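Local atomic coordinates of chlorella virus DNA ligase-adenylate (Chlorella virus, PDB entry 1FVI), a protein that probably seals nicks in duplex DNA at the expense of ATP, and is caught here as the covalent ligase-adenylate intermediate. Residues 24-29 / 161-166; 149-154 / 184-189; 193-198 / 267-272; 271-276 / 287-292. The protein carries 1 engineered substitution. One frame throughout, in Å; residues are numbered along the deposited sequence.

Contact 1 (24-29 / 161-166); sequences TPKIAG and GVMIRK. Engineered in segment 24-29: Ala28 (natural residue Asp). With AMP (adenosine monophosphate), chain C.
Thr24 and Met163 pair as antiparallel strand neighbours and meet the adenine of AMP together. Thr24 N donates to Met163 O, and Met163 N returns a nearly straight bond of 2.8 Å to Thr24 O. Next along, Lys26 N donates to Gly161 O. The AMP amino group N6 gives two bonds, one to Thr24 OG1 at 3.0 Å and one to Pro25 O at 3.1 Å. Ile27 N donates to AMP N7 at 3.0 Å with an angle of 167°. Pro25 O and Ile27 N meet the Hoogsteen edge (N6 and N7), while Thr24 OG1 takes N6 on the N1 side. The Met163 chain bends at chi2 and chi3, which brings CG to 3.4 Å from AMP C6 and CE close to AMP N3. Met163 SD packs on Lys26 CG at 3.7 Å. Lys26 starts with CG anti to the backbone N (chi1 -168°) and runs out extended. It turns only at its last torsion, where NZ is bonded covalently to AMP P at 1.5 Å. A water joins Thr24 OG1 to Met163 O in the second shell. Helix 144-156 covers Pro25 and Val162 through Tyr150, and Lys185 NZ also hydrogen-bonds to AMP. The covalent lysine beside the adenine marks the adenylate pocket. Lys26 to Gly29 is the KxDG nucleotidyltransferase motif (motif I) of ATP-dependent DNA ligases, its aspartate replaced here by the engineered Ala28.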
# COMPACT_ATOMS: atom_id res chain seq x y z
N THR A 24 2.87 -1.38 -7.90
CA THR A 24 3.18 -0.95 -6.54
C THR A 24 1.87 -1.05 -5.77
O THR A 24 0.80 -1.25 -6.37
CB THR A 24 3.76 0.50 -6.46
OG1 THR A 24 2.91 1.41 -7.17
CG2 THR A 24 5.20 0.56 -7.01
N PRO A 25 1.93 -0.98 -4.42
CA PRO A 25 0.71 -1.07 -3.61
C PRO A 25 -0.08 0.22 -3.55
O PRO A 25 0.49 1.32 -3.47
CB PRO A 25 1.25 -1.46 -2.24
CG PRO A 25 2.55 -0.76 -2.20
CD PRO A 25 3.13 -1.04 -3.57
N LYS A 26 -1.40 0.09 -3.62
CA LYS A 26 -2.28 1.25 -3.52
C LYS A 26 -2.30 1.67 -2.04
O LYS A 26 -2.83 0.95 -1.18
CB LYS A 26 -3.68 0.89 -4.03
CG LYS A 26 -4.65 2.07 -4.25
CD LYS A 26 -5.94 1.54 -4.86
CE LYS A 26 -6.89 2.63 -5.37
NZ LYS A 26 -7.41 3.56 -4.31
N ILE A 27 -1.67 2.80 -1.74
CA ILE A 27 -1.60 3.31 -0.38
C ILE A 27 -2.76 4.27 -0.03
O ILE A 27 -3.14 5.16 -0.82
CB ILE A 27 -0.23 4.04 -0.13
CG1 ILE A 27 0.92 3.08 -0.40
CG2 ILE A 27 -0.15 4.61 1.29
CD1 ILE A 27 2.15 3.78 -0.87
N ALA A 28 -3.31 4.05 1.16
CA ALA A 28 -4.36 4.89 1.71
C ALA A 28 -3.58 5.91 2.53
O ALA A 28 -3.08 5.60 3.61
CB ALA A 28 -5.28 4.06 2.61
N GLY A 29 -3.39 7.10 1.98
CA GLY A 29 -2.64 8.10 2.71
C GLY A 29 -2.78 9.50 2.15
O GLY A 29 -3.74 9.81 1.44
N GLY A 161 -5.11 -2.00 -2.74
CA GLY A 161 -5.19 -2.74 -3.98
C GLY A 161 -3.88 -2.45 -4.66
O GLY A 161 -2.89 -2.20 -3.97
N VAL A 162 -3.87 -2.39 -5.99
CA VAL A 162 -2.62 -2.13 -6.71
C VAL A 162 -2.61 -1.00 -7.72
O VAL A 162 -3.64 -0.61 -8.29
CB VAL A 162 -1.98 -3.46 -7.31
CG1 VAL A 162 -2.82 -4.71 -6.94
CG2 VAL A 162 -1.74 -3.37 -8.80
N MET A 163 -1.43 -0.41 -7.87
CA MET A 163 -1.21 0.68 -8.82
C MET A 163 -0.32 0.14 -9.94
O MET A 163 0.75 -0.39 -9.68
CB MET A 163 -0.56 1.89 -8.14
CG MET A 163 -1.39 2.45 -6.98
SD MET A 163 -3.04 3.00 -7.43
CE MET A 163 -2.68 4.44 -8.47
N ILE A 164 -0.80 0.28 -11.18
CA ILE A 164 -0.11 -0.20 -12.39
C ILE A 164 0.49 0.92 -13.28
O ILE A 164 -0.16 1.93 -13.58
CB ILE A 164 -1.10 -1.01 -13.26
CG1 ILE A 164 -1.73 -2.13 -12.43
CG2 ILE A 164 -0.38 -1.61 -14.46
CD1 ILE A 164 -3.00 -2.70 -13.01
N ARG A 165 1.72 0.69 -13.73
CA ARG A 165 2.40 1.66 -14.59
C ARG A 165 3.18 1.01 -15.73
O ARG A 165 3.82 -0.03 -15.56
CB ARG A 165 3.40 2.49 -13.79
CG ARG A 165 2.83 3.32 -12.65
CD ARG A 165 3.55 4.65 -12.56
NE ARG A 165 3.60 5.18 -11.20
CZ ARG A 165 4.09 6.38 -10.88
NH1 ARG A 165 4.56 7.20 -11.82
NH2 ARG A 165 4.20 6.74 -9.61
N LYS A 166 3.11 1.64 -16.91
CA LYS A 166 3.91 1.15 -18.03
C LYS A 166 5.34 1.70 -17.75
O LYS A 166 5.49 2.78 -17.16
CB LYS A 166 3.34 1.59 -19.39
CG LYS A 166 3.45 3.05 -19.73
CD LYS A 166 2.65 3.32 -21.00
CE LYS A 166 3.02 4.65 -21.65
NZ LYS A 166 2.11 5.03 -22.79
P AMP C . -7.98 4.89 -4.60
O1P AMP C . -9.11 4.97 -5.52
O3P AMP C . -8.57 5.73 -3.39
O5' AMP C . -6.85 5.76 -5.07
C5' AMP C . -5.64 5.97 -4.20
C4' AMP C . -4.98 7.31 -4.42
O4' AMP C . -3.66 7.20 -3.87
C3' AMP C . -4.80 7.68 -5.91
O3' AMP C . -5.00 9.07 -6.19
C2' AMP C . -3.38 7.37 -6.21
O2' AMP C . -2.87 8.26 -7.20
C1' AMP C . -2.67 7.43 -4.84
N9 AMP C . -1.67 6.38 -4.73
C8 AMP C . -1.58 5.51 -3.67
N7 AMP C . -0.59 4.68 -3.84
C5 AMP C . 0.01 4.99 -5.05
C6 AMP C . 1.10 4.46 -5.76
N6 AMP C . 1.83 3.42 -5.30
N1 AMP C . 1.39 5.05 -6.93
C2 AMP C . 0.68 6.06 -7.37
N3 AMP C . -0.37 6.67 -6.81
C4 AMP C . -0.70 6.10 -5.62
O HOH W 1 3.69 1.08 -10.00

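Contact 2 (149-154 / 184-189); sequences QYERDV and LKMKQF. With AMP (adenosine monophosphate), chain C; SO4 (sulfate ion), chain B.
Glu151 and Phe189 run side by side in opposite senses, with the carboxylate and ring planes 27° apart. Glu151 CG lies over one face of the ring, 4.1 Å from its centroid, in a CH-pi contact. The Glu151 side chain leaves the helix with CG anti to the backbone N (chi1 -179°), and its extended shape carries the carboxylate to the backbone of Gln188 and Phe189. There OE2 takes Gln188 N on its syn lone pair at 2.9 Å. OE1 takes Phe189 N at 2.9 Å too, but from above the carboxylate plane. Met186 crosses Glu151 at a slant, and its CE rests 3.4 Å from Glu151 OE2. The far end of the Phe189 ring reaches the next helix residue, with CZ 3.7 Å from Arg152 CB. The Arg152 chain bends at chi3, and NE forms a salt bridge with Asp153 OD1 at 3.2 Å. On strand 184-186, Lys185 NZ hydrogen-bonds to AMP O1P at 2.7 Å and to a sulfate, probably from the crystallisation liquor and also held by Arg41. Two backbone N-H groups grip one buried carboxylate. This probably helps to stabilise its negative charge and holds the chain at Gln188 and Phe189, just past Lys185, against helix 144-156.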
# COMPACT_ATOMS: atom_id res chain seq x y z
N GLN A 149 -2.16 -12.44 -7.87
CA GLN A 149 -1.37 -12.91 -6.73
C GLN A 149 -0.79 -11.68 -6.04
O GLN A 149 -0.71 -11.63 -4.81
CB GLN A 149 -0.24 -13.84 -7.18
CG GLN A 149 -0.72 -15.10 -7.89
CD GLN A 149 0.41 -16.03 -8.32
OE1 GLN A 149 0.63 -17.07 -7.71
NE2 GLN A 149 1.12 -15.67 -9.39
N TYR A 150 -0.43 -10.68 -6.84
CA TYR A 150 0.12 -9.44 -6.32
C TYR A 150 -0.90 -8.66 -5.46
O TYR A 150 -0.55 -8.13 -4.39
CB TYR A 150 0.67 -8.57 -7.46
CG TYR A 150 1.37 -7.34 -6.95
CD1 TYR A 150 2.57 -7.46 -6.24
CD2 TYR A 150 0.81 -6.07 -7.11
CE1 TYR A 150 3.19 -6.35 -5.70
CE2 TYR A 150 1.43 -4.95 -6.57
CZ TYR A 150 2.61 -5.10 -5.86
OH TYR A 150 3.21 -4.04 -5.24
N GLU A 151 -2.16 -8.62 -5.92
CA GLU A 151 -3.23 -7.91 -5.18
C GLU A 151 -3.46 -8.61 -3.84
O GLU A 151 -3.61 -7.94 -2.82
CB GLU A 151 -4.55 -7.84 -5.98
CG GLU A 151 -5.66 -7.07 -5.21
CD GLU A 151 -6.88 -6.66 -6.03
OE1 GLU A 151 -7.91 -6.32 -5.41
OE2 GLU A 151 -6.83 -6.64 -7.27
N ARG A 152 -3.53 -9.95 -3.87
CA ARG A 152 -3.69 -10.75 -2.66
C ARG A 152 -2.56 -10.41 -1.67
O ARG A 152 -2.80 -10.15 -0.48
CB ARG A 152 -3.61 -12.24 -3.01
CG ARG A 152 -3.51 -13.18 -1.80
CD ARG A 152 -2.79 -14.48 -2.14
NE ARG A 152 -1.43 -14.26 -2.65
CZ ARG A 152 -0.74 -15.14 -3.36
NH1 ARG A 152 -1.25 -16.33 -3.66
NH2 ARG A 152 0.45 -14.82 -3.86
N ASP A 153 -1.33 -10.40 -2.16
CA ASP A 153 -0.16 -10.09 -1.33
C ASP A 153 -0.27 -8.72 -0.72
O ASP A 153 -0.13 -8.53 0.49
CB ASP A 153 1.11 -10.16 -2.18
CG ASP A 153 1.55 -11.58 -2.45
OD1 ASP A 153 1.06 -12.49 -1.74
OD2 ASP A 153 2.39 -11.79 -3.35
N VAL A 154 -0.53 -7.75 -1.59
CA VAL A 154 -0.68 -6.36 -1.23
C VAL A 154 -1.82 -6.14 -0.21
O VAL A 154 -1.64 -5.44 0.80
CB VAL A 154 -0.78 -5.52 -2.55
CG1 VAL A 154 -1.88 -4.51 -2.52
CG2 VAL A 154 0.58 -4.91 -2.86
N LEU A 184 -2.50 3.38 -13.45
CA LEU A 184 -3.81 2.76 -13.32
C LEU A 184 -4.04 2.18 -11.93
O LEU A 184 -3.13 1.64 -11.30
CB LEU A 184 -3.97 1.62 -14.35
CG LEU A 184 -3.63 1.82 -15.84
CD1 LEU A 184 -3.79 0.49 -16.56
CD2 LEU A 184 -4.51 2.89 -16.48
N LYS A 185 -5.27 2.31 -11.44
CA LYS A 185 -5.61 1.74 -10.14
C LYS A 185 -6.48 0.51 -10.31
O LYS A 185 -7.41 0.47 -11.14
CB LYS A 185 -6.20 2.78 -9.17
CG LYS A 185 -7.29 3.68 -9.67
CD LYS A 185 -7.54 4.78 -8.66
CE LYS A 185 -8.83 5.52 -8.92
NZ LYS A 185 -9.15 6.47 -7.82
N MET A 186 -6.13 -0.53 -9.56
CA MET A 186 -6.81 -1.80 -9.64
C MET A 186 -7.26 -2.37 -8.31
O MET A 186 -6.49 -2.51 -7.38
CB MET A 186 -5.90 -2.81 -10.34
CG MET A 186 -6.42 -4.23 -10.30
SD MET A 186 -5.31 -5.40 -11.04
CE MET A 186 -4.51 -5.96 -9.66
N LYS A 187 -8.55 -2.68 -8.24
CA LYS A 187 -9.15 -3.29 -7.07
C LYS A 187 -10.06 -4.37 -7.66
O LYS A 187 -11.24 -4.16 -7.89
CB LYS A 187 -9.91 -2.24 -6.24
CG LYS A 187 -8.98 -1.22 -5.56
CD LYS A 187 -9.72 -0.01 -5.03
CE LYS A 187 -10.63 -0.34 -3.88
NZ LYS A 187 -11.39 0.86 -3.40
N GLN A 188 -9.43 -5.49 -8.01
CA GLN A 188 -10.14 -6.60 -8.63
C GLN A 188 -10.74 -7.59 -7.65
O GLN A 188 -11.61 -8.36 -8.03
CB GLN A 188 -9.22 -7.31 -9.62
CG GLN A 188 -8.83 -6.46 -10.84
CD GLN A 188 -9.96 -6.29 -11.85
OE1 GLN A 188 -10.50 -7.26 -12.37
NE2 GLN A 188 -10.29 -5.05 -12.16
N PHE A 189 -10.30 -7.58 -6.39
CA PHE A 189 -10.84 -8.50 -5.39
C PHE A 189 -12.19 -8.02 -4.88
O PHE A 189 -12.44 -6.82 -4.81
CB PHE A 189 -9.87 -8.73 -4.22
CG PHE A 189 -8.78 -9.73 -4.51
CD1 PHE A 189 -8.21 -9.80 -5.77
CD2 PHE A 189 -8.27 -10.54 -3.50
CE1 PHE A 189 -7.15 -10.66 -6.03
CE2 PHE A 189 -7.19 -11.41 -3.75
CZ PHE A 189 -6.63 -11.47 -5.01
P AMP C . -7.98 4.89 -4.60
O1P AMP C . -9.11 4.97 -5.52
O3P AMP C . -8.57 5.73 -3.39
O5' AMP C . -6.85 5.76 -5.07
C5' AMP C . -5.64 5.97 -4.20
C4' AMP C . -4.98 7.31 -4.42
O4' AMP C . -3.66 7.20 -3.87
C3' AMP C . -4.80 7.68 -5.91
O3' AMP C . -5.00 9.07 -6.19
C2' AMP C . -3.38 7.37 -6.21
O2' AMP C . -2.87 8.26 -7.20
C1' AMP C . -2.67 7.43 -4.84
N9 AMP C . -1.67 6.38 -4.73
C8 AMP C . -1.58 5.51 -3.67
N7 AMP C . -0.59 4.68 -3.84
C5 AMP C . 0.01 4.99 -5.05
C6 AMP C . 1.10 4.46 -5.76
N6 AMP C . 1.83 3.42 -5.30
N1 AMP C . 1.39 5.05 -6.93
C2 AMP C . 0.68 6.06 -7.37
N3 AMP C . -0.37 6.67 -6.81
C4 AMP C . -0.70 6.10 -5.62
S SO4 B . -8.37 9.83 -6.88
O1 SO4 B . -8.64 11.17 -7.40
O2 SO4 B . -7.86 8.93 -7.98
O3 SO4 B . -9.63 9.18 -6.25
O4 SO4 B . -7.35 9.92 -5.75

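Contact 3 (193-198 / 267-272); sequences EATIIS and GKMVKF
Ala194 O takes the N-H of Val270 at 2.8 Å. The CA-H of Met269 also points at this oxygen, at 3.3 Å. In return Ala194 N donates to Val270 O. Further along, Ile196 N bonds to Lys268 O at 2.9 Å. Just outside the strand, Gly267 N adds a bond to Ile196 O. Strands 190-201 and 269-275 are thus antiparallel neighbours in the five-stranded sheet of the OB-fold domain, and their short segments run at 135° to each other. One face carries Glu193, Thr195, Met269 and Lys271. Met269 bends at chi2 and chi3 between two partners there. Its CG meets Glu193 OE1 at 3.2 Å, where the two side chains cross at about a right angle, and its SD meets Thr195 OG1 at 3.4 Å. Ala194 and Val270 lie on the other face. Ile196 CD1 presses on Val270 CG1 at 3.3 Å, closer than carbons normally pack, and these chains also cross nearly at right angles. A chi1 near 70° brings the Phe272 ring against residues 193-198, with an edge at Glu193 C. Its CE2 touches Ala194 CB at 3.8 Å. Tyr239 meets the same ring edge-to-face.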
# COMPACT_ATOMS: atom_id res chain seq x y z
N GLU A 193 -18.17 -11.72 3.48
CA GLU A 193 -18.18 -11.97 4.92
C GLU A 193 -18.34 -13.46 5.17
O GLU A 193 -18.99 -14.17 4.40
CB GLU A 193 -19.33 -11.22 5.60
CG GLU A 193 -19.04 -9.78 5.90
CD GLU A 193 -20.25 -9.06 6.47
OE1 GLU A 193 -21.00 -9.67 7.26
OE2 GLU A 193 -20.46 -7.87 6.12
N ALA A 194 -17.76 -13.92 6.27
CA ALA A 194 -17.82 -15.31 6.64
C ALA A 194 -17.86 -15.44 8.16
O ALA A 194 -17.38 -14.57 8.89
CB ALA A 194 -16.63 -16.04 6.07
N THR A 195 -18.50 -16.50 8.64
CA THR A 195 -18.58 -16.73 10.07
C THR A 195 -17.42 -17.64 10.46
O THR A 195 -17.13 -18.60 9.75
CB THR A 195 -19.92 -17.38 10.46
OG1 THR A 195 -20.99 -16.46 10.21
CG2 THR A 195 -19.94 -17.78 11.94
N ILE A 196 -16.74 -17.32 11.56
CA ILE A 196 -15.63 -18.14 12.04
C ILE A 196 -16.20 -19.37 12.75
O ILE A 196 -17.14 -19.25 13.54
CB ILE A 196 -14.78 -17.37 13.05
CG1 ILE A 196 -14.29 -16.06 12.42
CG2 ILE A 196 -13.59 -18.23 13.50
CD1 ILE A 196 -13.68 -15.10 13.43
N ILE A 197 -15.65 -20.54 12.45
CA ILE A 197 -16.10 -21.77 13.09
C ILE A 197 -15.01 -22.45 13.93
O ILE A 197 -15.28 -22.95 15.01
CB ILE A 197 -16.71 -22.75 12.08
CG1 ILE A 197 -15.66 -23.27 11.13
CG2 ILE A 197 -17.83 -22.07 11.29
CD1 ILE A 197 -16.26 -23.96 9.92
N SER A 198 -13.76 -22.39 13.46
CA SER A 198 -12.64 -22.97 14.20
C SER A 198 -11.31 -22.27 13.82
O SER A 198 -11.29 -21.42 12.95
CB SER A 198 -12.55 -24.48 13.96
OG SER A 198 -12.27 -24.76 12.60
N GLY A 267 -17.88 -17.81 15.85
CA GLY A 267 -19.21 -17.33 15.57
C GLY A 267 -19.18 -15.87 15.13
O GLY A 267 -20.22 -15.31 14.76
N LYS A 268 -18.01 -15.23 15.22
CA LYS A 268 -17.87 -13.84 14.78
C LYS A 268 -17.81 -13.78 13.25
O LYS A 268 -17.35 -14.72 12.59
CB LYS A 268 -16.62 -13.18 15.36
CG LYS A 268 -16.74 -12.82 16.82
CD LYS A 268 -17.91 -11.88 17.09
CE LYS A 268 -18.09 -11.62 18.58
NZ LYS A 268 -18.32 -12.87 19.38
N MET A 269 -18.32 -12.69 12.69
CA MET A 269 -18.32 -12.49 11.25
C MET A 269 -17.05 -11.72 10.87
O MET A 269 -16.75 -10.68 11.45
CB MET A 269 -19.54 -11.65 10.87
CG MET A 269 -19.96 -11.75 9.42
SD MET A 269 -20.88 -13.28 9.12
CE MET A 269 -22.56 -12.66 8.91
N VAL A 270 -16.28 -12.23 9.91
CA VAL A 270 -15.08 -11.53 9.47
C VAL A 270 -15.23 -11.01 8.03
O VAL A 270 -15.94 -11.62 7.21
CB VAL A 270 -13.79 -12.42 9.56
CG1 VAL A 270 -13.55 -12.86 10.99
CG2 VAL A 270 -13.89 -13.63 8.65
N LYS A 271 -14.65 -9.84 7.76
CA LYS A 271 -14.65 -9.26 6.41
C LYS A 271 -13.38 -9.77 5.71
O LYS A 271 -12.30 -9.77 6.30
CB LYS A 271 -14.59 -7.72 6.48
CG LYS A 271 -15.63 -7.08 7.40
CD LYS A 271 -15.75 -5.57 7.17
CE LYS A 271 -14.47 -4.81 7.47
NZ LYS A 271 -14.12 -4.81 8.92
N PHE A 272 -13.51 -10.23 4.47
CA PHE A 272 -12.36 -10.71 3.71
C PHE A 272 -12.53 -10.38 2.24
O PHE A 272 -13.58 -9.90 1.83
CB PHE A 272 -12.13 -12.23 3.89
CG PHE A 272 -13.18 -13.12 3.22
CD1 PHE A 272 -12.85 -13.87 2.09
CD2 PHE A 272 -14.48 -13.21 3.74
CE1 PHE A 272 -13.79 -14.71 1.47
CE2 PHE A 272 -15.43 -14.04 3.13
CZ PHE A 272 -15.08 -14.79 1.99

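Contact 4 (271-276 / 287-292); sequences KFKYFE and VFIGIR
Lys271 O is gripped by two backbone donors, Ile289 N at 2.8 Å and Gly290 N at 3.1 Å. Both come from the same face of its carbonyl plane. This is a classic beta bulge in the hairpin of strands 269-275 and 286-291, in the OB-fold domain. Lys271 N also donates to Gly290 O, at 2.6 Å. Beyond the bulge the ladder is regular. Lys273 N bonds to Val287 O, and Val287 N returns a bond of 2.7 Å to Lys273 O. The Lys271 chain curls at chi3 and chi4 and lays NZ over Gly290, with a weak bond to Ile291 O at 3.4 Å. Ile289, at the bulge, turns toward the other strand. Its CB sits 3.3 Å from Lys271 O and its CG1 lies against Phe272 CA. Its CD1 meets Lys273 CD at 3.8 Å, the two side chains slanting across each other. The amine of Lys273 goes on to a salt bridge with Asp191. Val287 faces helix 144-156 of the nucleotidyltransferase domain, where it touches Arg152 and Ser156. The Phe288 ring sits beneath Gly290, with Gly290 N 3.8 Å above the ring plane and over its centre.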
# COMPACT_ATOMS: atom_id res chain seq x y z
N LYS A 271 -14.65 -9.84 7.76
CA LYS A 271 -14.65 -9.26 6.41
C LYS A 271 -13.38 -9.77 5.71
O LYS A 271 -12.30 -9.77 6.30
CB LYS A 271 -14.59 -7.72 6.48
CG LYS A 271 -15.63 -7.08 7.40
CD LYS A 271 -15.75 -5.57 7.17
CE LYS A 271 -14.47 -4.81 7.47
NZ LYS A 271 -14.12 -4.81 8.92
N PHE A 272 -13.51 -10.23 4.47
CA PHE A 272 -12.36 -10.71 3.71
C PHE A 272 -12.53 -10.38 2.24
O PHE A 272 -13.58 -9.90 1.83
CB PHE A 272 -12.13 -12.23 3.89
CG PHE A 272 -13.18 -13.12 3.22
CD1 PHE A 272 -12.85 -13.87 2.09
CD2 PHE A 272 -14.48 -13.21 3.74
CE1 PHE A 272 -13.79 -14.71 1.47
CE2 PHE A 272 -15.43 -14.04 3.13
CZ PHE A 272 -15.08 -14.79 1.99
N LYS A 273 -11.47 -10.57 1.47
CA LYS A 273 -11.50 -10.32 0.03
C LYS A 273 -10.98 -11.58 -0.63
O LYS A 273 -10.30 -12.39 0.00
CB LYS A 273 -10.61 -9.13 -0.36
CG LYS A 273 -11.23 -7.75 -0.11
CD LYS A 273 -10.21 -6.62 -0.29
CE LYS A 273 -10.81 -5.25 0.05
NZ LYS A 273 -11.84 -4.79 -0.93
N TYR A 274 -11.31 -11.73 -1.91
CA TYR A 274 -10.87 -12.87 -2.71
C TYR A 274 -11.14 -12.54 -4.17
O TYR A 274 -11.82 -11.56 -4.46
CB TYR A 274 -11.67 -14.14 -2.31
CG TYR A 274 -13.14 -14.05 -2.65
CD1 TYR A 274 -13.66 -14.72 -3.75
CD2 TYR A 274 -14.00 -13.26 -1.88
CE1 TYR A 274 -14.99 -14.59 -4.09
CE2 TYR A 274 -15.32 -13.12 -2.21
CZ TYR A 274 -15.82 -13.79 -3.31
OH TYR A 274 -17.15 -13.66 -3.64
N PHE A 275 -10.60 -13.35 -5.07
CA PHE A 275 -10.85 -13.13 -6.49
C PHE A 275 -11.98 -14.06 -6.99
O PHE A 275 -11.88 -15.27 -6.92
CB PHE A 275 -9.58 -13.35 -7.34
CG PHE A 275 -9.79 -13.05 -8.79
CD1 PHE A 275 -10.21 -11.78 -9.19
CD2 PHE A 275 -9.66 -14.05 -9.75
CE1 PHE A 275 -10.51 -11.51 -10.52
CE2 PHE A 275 -9.96 -13.78 -11.10
CZ PHE A 275 -10.38 -12.50 -11.48
N GLU A 276 -13.06 -13.47 -7.50
CA GLU A 276 -14.18 -14.28 -8.02
C GLU A 276 -13.75 -15.09 -9.25
O GLU A 276 -13.60 -14.55 -10.34
CB GLU A 276 -15.35 -13.37 -8.40
CG GLU A 276 -16.52 -14.07 -9.09
CD GLU A 276 -17.56 -14.58 -8.12
OE1 GLU A 276 -18.03 -13.77 -7.28
OE2 GLU A 276 -17.93 -15.77 -8.20
N VAL A 287 -8.31 -13.28 1.59
CA VAL A 287 -7.48 -12.45 2.45
C VAL A 287 -8.34 -11.86 3.56
O VAL A 287 -9.39 -11.29 3.28
CB VAL A 287 -6.84 -11.23 1.69
CG1 VAL A 287 -5.80 -10.53 2.59
CG2 VAL A 287 -6.21 -11.67 0.40
N PHE A 288 -7.87 -11.99 4.80
CA PHE A 288 -8.57 -11.44 5.94
C PHE A 288 -8.43 -9.93 5.93
O PHE A 288 -7.33 -9.40 5.71
CB PHE A 288 -7.97 -11.99 7.24
CG PHE A 288 -8.44 -11.29 8.48
CD1 PHE A 288 -9.70 -11.56 9.01
CD2 PHE A 288 -7.62 -10.40 9.15
CE1 PHE A 288 -10.12 -10.96 10.17
CE2 PHE A 288 -8.03 -9.79 10.32
CZ PHE A 288 -9.28 -10.07 10.84
N ILE A 289 -9.53 -9.23 6.14
CA ILE A 289 -9.51 -7.77 6.16
C ILE A 289 -9.73 -7.30 7.60
O ILE A 289 -8.89 -6.59 8.18
CB ILE A 289 -10.61 -7.16 5.25
CG1 ILE A 289 -10.37 -7.56 3.78
CG2 ILE A 289 -10.65 -5.65 5.39
CD1 ILE A 289 -9.01 -7.16 3.26
N GLY A 290 -10.83 -7.75 8.19
CA GLY A 290 -11.13 -7.35 9.54
C GLY A 290 -12.27 -8.11 10.17
O GLY A 290 -12.94 -8.89 9.52
N ILE A 291 -12.46 -7.89 11.46
CA ILE A 291 -13.53 -8.53 12.18
C ILE A 291 -14.79 -7.67 12.04
O ILE A 291 -14.70 -6.47 11.79
CB ILE A 291 -13.16 -8.71 13.67
CG1 ILE A 291 -14.08 -9.72 14.33
CG2 ILE A 291 -13.22 -7.37 14.40
CD1 ILE A 291 -13.84 -11.12 13.87
N ARG A 292 -15.95 -8.30 12.21
CA ARG A 292 -17.25 -7.64 12.10
C ARG A 292 -17.62 -7.27 10.68
O ARG A 292 -18.74 -7.54 10.25
CB ARG A 292 -17.33 -6.41 13.01
CG ARG A 292 -17.45 -6.74 14.48
CD ARG A 292 -18.49 -7.86 14.72
NE ARG A 292 -19.81 -7.55 14.16
CZ ARG A 292 -20.74 -8.46 13.87
NH1 ARG A 292 -20.49 -9.75 14.07
NH2 ARG A 292 -21.91 -8.09 13.37

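Contacts 1 and 2 share one sheet and both touch AMP, with centres about 8 Å apart. Strand 162-165 bonds to strand 21-25 in contact 1 and to strand 184-186 on its other side, where Ile164 N lies 2.7 Å from Leu184 O. Contacts 3 and 4 share Lys271 and Phe272 on strand 269-275, the middle of the three they join. Contact 2 meets contact 4 across the two domains: Phe189 CB lies 3.4 Å from Tyr274 O. The side chain of Lys273 is about 11 Å from AMP and about 5 Å from that of Lys187, which binds AMP in another structure of this protein. Contact 3 is remote, its centre about 28 Å from that of contact 1.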